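Local structure of probable sulfate-binding lipoprotein SubI (Mycobacterium tuberculosis, 6DDN) at residues V253-I261 / P316-L325. The protein probably binds sulfate outside the cytoplasmic membrane and passes it on for uptake. Residues are numbered along the deposited sequence; the frame is centred on the assembly and turned at random.
With SO4 (sulfate ion), chain G; SO4 (sulfate ion), chain H.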
loop_
_atom_site.group_PDB
_atom_site.type_symbol
_atom_site.label_atom_id
_atom_site.label_comp_id
_atom_site.label_asym_id
_atom_site.label_seq_id
_atom_site.Cartn_x
_atom_site.Cartn_y
_atom_site.Cartn_z
ATOM N N VAL A 253 15.849 -4.651 -1.012
ATOM C CA VAL A 253 16.254 -4.602 -2.410
ATOM C C VAL A 253 14.995 -4.697 -3.256
ATOM O O VAL A 253 14.160 -5.581 -3.034
ATOM C CB VAL A 253 17.230 -5.737 -2.770
ATOM C CG1 VAL A 253 18.001 -5.395 -4.039
ATOM C CG2 VAL A 253 18.178 -6.019 -1.615
ATOM N N THR A 254 14.855 -3.791 -4.208
ATOM C CA THR A 254 13.719 -3.880 -5.117
ATOM C C THR A 254 14.095 -4.729 -6.324
ATOM O O THR A 254 15.135 -4.481 -6.944
ATOM C CB THR A 254 13.281 -2.497 -5.573
ATOM O OG1 THR A 254 13.143 -1.643 -4.431
ATOM C CG2 THR A 254 11.948 -2.572 -6.296
ATOM N N PRO A 255 13.296 -5.735 -6.678
ATOM C CA PRO A 255 13.623 -6.537 -7.851
ATOM C C PRO A 255 13.633 -5.672 -9.093
ATOM O O PRO A 255 12.983 -4.610 -9.135
ATOM C CB PRO A 255 12.493 -7.577 -7.893
ATOM C CG PRO A 255 11.372 -6.953 -7.137
ATOM C CD PRO A 255 12.023 -6.140 -6.061
ATOM N N PRO A 256 14.383 -6.072 -10.126
ATOM C CA PRO A 256 14.436 -5.253 -11.351
ATOM C C PRO A 256 13.064 -4.948 -11.927
ATOM O O PRO A 256 12.821 -3.821 -12.375
ATOM C CB PRO A 256 15.282 -6.110 -12.301
ATOM C CG PRO A 256 16.124 -6.946 -11.397
ATOM C CD PRO A 256 15.262 -7.250 -10.208
ATOM N N GLN A 257 12.159 -5.919 -11.919
ATOM C CA GLN A 257 10.762 -5.692 -12.254
ATOM C C GLN A 257 9.950 -5.684 -10.966
ATOM O O GLN A 257 10.047 -6.616 -10.161
ATOM C CB GLN A 257 10.231 -6.765 -13.206
ATOM C CG GLN A 257 11.032 -6.931 -14.485
ATOM C CD GLN A 257 10.273 -7.709 -15.544
ATOM O OE1 GLN A 257 9.149 -7.360 -15.899
ATOM N NE2 GLN A 257 10.885 -8.774 -16.049
ATOM N N THR A 258 9.167 -4.628 -10.768
ATOM C CA THR A 258 8.304 -4.517 -9.604
ATOM C C THR A 258 6.996 -3.865 -10.026
ATOM O O THR A 258 6.839 -3.416 -11.167
ATOM C CB THR A 258 8.970 -3.722 -8.475
ATOM O OG1 THR A 258 8.222 -3.890 -7.265
ATOM C CG2 THR A 258 9.028 -2.245 -8.824
ATOM N N PHE A 259 6.048 -3.818 -9.093
ATOM C CA PHE A 259 4.712 -3.306 -9.354
ATOM C C PHE A 259 4.522 -1.945 -8.703
ATOM O O PHE A 259 5.043 -1.688 -7.612
ATOM C CB PHE A 259 3.642 -4.272 -8.847
ATOM C CG PHE A 259 2.384 -4.254 -9.661
ATOM C CD1 PHE A 259 2.276 -5.029 -10.804
ATOM C CD2 PHE A 259 1.314 -3.455 -9.292
ATOM C CE1 PHE A 259 1.125 -5.011 -11.562
ATOM C CE2 PHE A 259 0.158 -3.433 -10.046
ATOM C CZ PHE A 259 0.063 -4.213 -11.184
ATOM N N LYS A 260 3.769 -1.079 -9.374
ATOM C CA LYS A 260 3.489 0.256 -8.861
ATOM C C LYS A 260 2.320 0.190 -7.889
ATOM O O LYS A 260 1.198 -0.155 -8.278
ATOM C CB LYS A 260 3.184 1.217 -10.008
ATOM C CG LYS A 260 2.969 2.657 -9.570
ATOM C CD LYS A 260 2.132 3.419 -10.584
ATOM C CE LYS A 260 2.356 4.918 -10.473
ATOM N NZ LYS A 260 1.678 5.665 -11.572
ATOM N N ILE A 261 2.580 0.519 -6.630
ATOM C CA ILE A 261 1.553 0.525 -5.597
ATOM C C ILE A 261 0.893 1.896 -5.577
ATOM O O ILE A 261 1.578 2.924 -5.524
ATOM C CB ILE A 261 2.154 0.181 -4.225
ATOM C CG1 ILE A 261 2.789 -1.210 -4.262
ATOM C CG2 ILE A 261 1.095 0.276 -3.134
ATOM C CD1 ILE A 261 3.271 -1.701 -2.912
ATOM N N PRO A 316 12.690 1.370 -11.033
ATOM C CA PRO A 316 13.231 0.038 -11.310
ATOM C C PRO A 316 13.469 -0.126 -12.807
ATOM O O PRO A 316 13.271 0.793 -13.600
ATOM C CB PRO A 316 12.129 -0.893 -10.803
ATOM C CG PRO A 316 10.877 -0.108 -11.027
ATOM C CD PRO A 316 11.242 1.330 -10.755
ATOM N N ALA A 317 13.911 -1.327 -13.185
ATOM C CA ALA A 317 14.044 -1.633 -14.604
ATOM C C ALA A 317 12.687 -1.659 -15.290
ATOM O O ALA A 317 12.581 -1.299 -16.468
ATOM C CB ALA A 317 14.763 -2.968 -14.793
ATOM N N LYS A 318 11.642 -2.064 -14.570
ATOM C CA LYS A 318 10.299 -2.135 -15.133
ATOM C C LYS A 318 9.286 -1.910 -14.022
ATOM O O LYS A 318 9.241 -2.683 -13.060
ATOM C CB LYS A 318 10.058 -3.481 -15.812
ATOM C CG LYS A 318 8.672 -3.620 -16.408
ATOM C CD LYS A 318 8.427 -2.545 -17.449
ATOM C CE LYS A 318 7.101 -2.745 -18.153
ATOM N NZ LYS A 318 6.883 -1.706 -19.195
ATOM N N LEU A 319 8.478 -0.863 -14.158
ATOM C CA LEU A 319 7.424 -0.542 -13.197
ATOM C C LEU A 319 6.091 -0.980 -13.794
ATOM O O LEU A 319 5.525 -0.297 -14.651
ATOM C CB LEU A 319 7.426 0.947 -12.865
ATOM C CG LEU A 319 6.493 1.361 -11.723
ATOM C CD1 LEU A 319 6.904 0.677 -10.427
ATOM C CD2 LEU A 319 6.470 2.875 -11.553
ATOM N N TRP A 320 5.596 -2.128 -13.344
ATOM C CA TRP A 320 4.299 -2.618 -13.784
ATOM C C TRP A 320 3.186 -1.893 -13.040
ATOM O O TRP A 320 3.289 -1.632 -11.839
ATOM C CB TRP A 320 4.189 -4.124 -13.549
ATOM C CG TRP A 320 5.114 -4.940 -14.397
ATOM C CD1 TRP A 320 6.204 -5.648 -13.977
ATOM C CD2 TRP A 320 5.030 -5.137 -15.814
ATOM N NE1 TRP A 320 6.803 -6.272 -15.045
ATOM C CE2 TRP A 320 6.102 -5.973 -16.185
ATOM C CE3 TRP A 320 4.153 -4.686 -16.805
ATOM C CZ2 TRP A 320 6.320 -6.367 -17.502
ATOM C CZ3 TRP A 320 4.371 -5.079 -18.114
ATOM C CH2 TRP A 320 5.445 -5.912 -18.449
ATOM N N THR A 321 2.117 -1.567 -13.762
ATOM C CA THR A 321 0.962 -0.891 -13.193
ATOM C C THR A 321 -0.291 -1.729 -13.408
ATOM O O THR A 321 -0.340 -2.600 -14.281
ATOM C CB THR A 321 0.764 0.500 -13.811
ATOM O OG1 THR A 321 0.376 0.364 -15.183
ATOM C CG2 THR A 321 2.050 1.305 -13.730
ATOM N N ILE A 322 -1.314 -1.447 -12.596
ATOM C CA ILE A 322 -2.585 -2.154 -12.733
ATOM C C ILE A 322 -3.196 -1.900 -14.104
ATOM O O ILE A 322 -3.949 -2.734 -14.621
ATOM C CB ILE A 322 -3.548 -1.759 -11.591
ATOM C CG1 ILE A 322 -4.473 -2.925 -11.242
ATOM C CG2 ILE A 322 -4.371 -0.531 -11.959
ATOM C CD1 ILE A 322 -3.769 -4.077 -10.570
ATOM N N ALA A 323 -2.872 -0.761 -14.723
ATOM C CA ALA A 323 -3.372 -0.482 -16.064
ATOM C C ALA A 323 -2.718 -1.385 -17.101
ATOM O O ALA A 323 -3.334 -1.694 -18.128
ATOM C CB ALA A 323 -3.145 0.987 -16.415
ATOM N N ASP A 324 -1.476 -1.812 -16.855
ATOM C CA ASP A 324 -0.821 -2.748 -17.762
ATOM C C ASP A 324 -1.578 -4.065 -17.836
ATOM O O ASP A 324 -1.583 -4.721 -18.884
ATOM C CB ASP A 324 0.622 -2.998 -17.317
ATOM C CG ASP A 324 1.439 -1.724 -17.231
ATOM O OD1 ASP A 324 0.844 -0.650 -17.009
ATOM O OD2 ASP A 324 2.679 -1.794 -17.379
ATOM N N LEU A 325 -2.220 -4.464 -16.744
ATOM C CA LEU A 325 -2.968 -5.708 -16.681
ATOM C C LEU A 325 -4.447 -5.518 -16.988
ATOM O O LEU A 325 -5.246 -6.416 -16.704
ATOM C CB LEU A 325 -2.798 -6.349 -15.302
ATOM C CG LEU A 325 -1.379 -6.810 -14.962
ATOM C CD1 LEU A 325 -1.389 -7.817 -13.822
ATOM C CD2 LEU A 325 -0.706 -7.398 -16.191
HETATM S S SO4 G . 12.902 -9.803 -12.032
HETATM O O1 SO4 G . 11.795 -8.943 -11.638
HETATM O O2 SO4 G . 13.463 -10.415 -10.837
HETATM O O3 SO4 G . 12.425 -10.850 -12.930
HETATM O O4 SO4 G . 13.914 -8.997 -12.706
HETATM S S SO4 H . 8.909 1.658 -16.620
HETATM O O1 SO4 H . 8.040 2.789 -16.295
HETATM O O2 SO4 H . 10.214 1.851 -15.984
HETATM O O3 SO4 H . 8.304 0.421 -16.129
HETATM O O4 SO4 H . 9.073 1.566 -18.072
#
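Gln-257 and Trp-320 are joined side chain to side chain where strand 257-261 pairs in parallel with the short strand 318-320. From CB, which lies 3.9 Å from Trp-320 NE1, the glutamine runs beside the indole in the same direction. Its CG packs against Lys-318 CB at 3.8 Å; CD then turns the amide so that OE1 accepts a hydrogen bond from Trp-320 NE1 (2.7 Å). The oxygen arrives at the indole edge, near the ring plane, while amide and ring planes stay 37° apart. With CG beside the backbone N (chi1 -55°) and an extended chain beyond it, the amide reaches Trp-320, two residues beyond Lys-318, its own partner in the parallel register. Lys-318 CG covers one face of the indole, near its rim.

Between the backbones, Thr-258 N bonds to Lys-318 O, Trp-320 N to Thr-258 O (2.8 Å) and Lys-260 N to Trp-320 O. The last carbonyl also sits over one face of the Phe-259 ring, offset toward its rim, and the ring extends along the chain until CZ comes 3.4 Å from Ile-322 N and close to Ile-322 CD1. Helix 177-190 touches Phe-259, Trp-320 and Ile-322 as well. On the other sheet face, Thr-258 CG2 meets Pro-316 CG at 3.6 Å, whereas its OG1 is hydrogen-bonded to Val-142 O.

Strand 257-267, which holds this segment, also pairs antiparallel with strand 138-147, and strand 318-320, late in the chain, joins the mixed sheet in parallel beside it, within the alpha/beta architecture of a type 2 periplasmic binding protein.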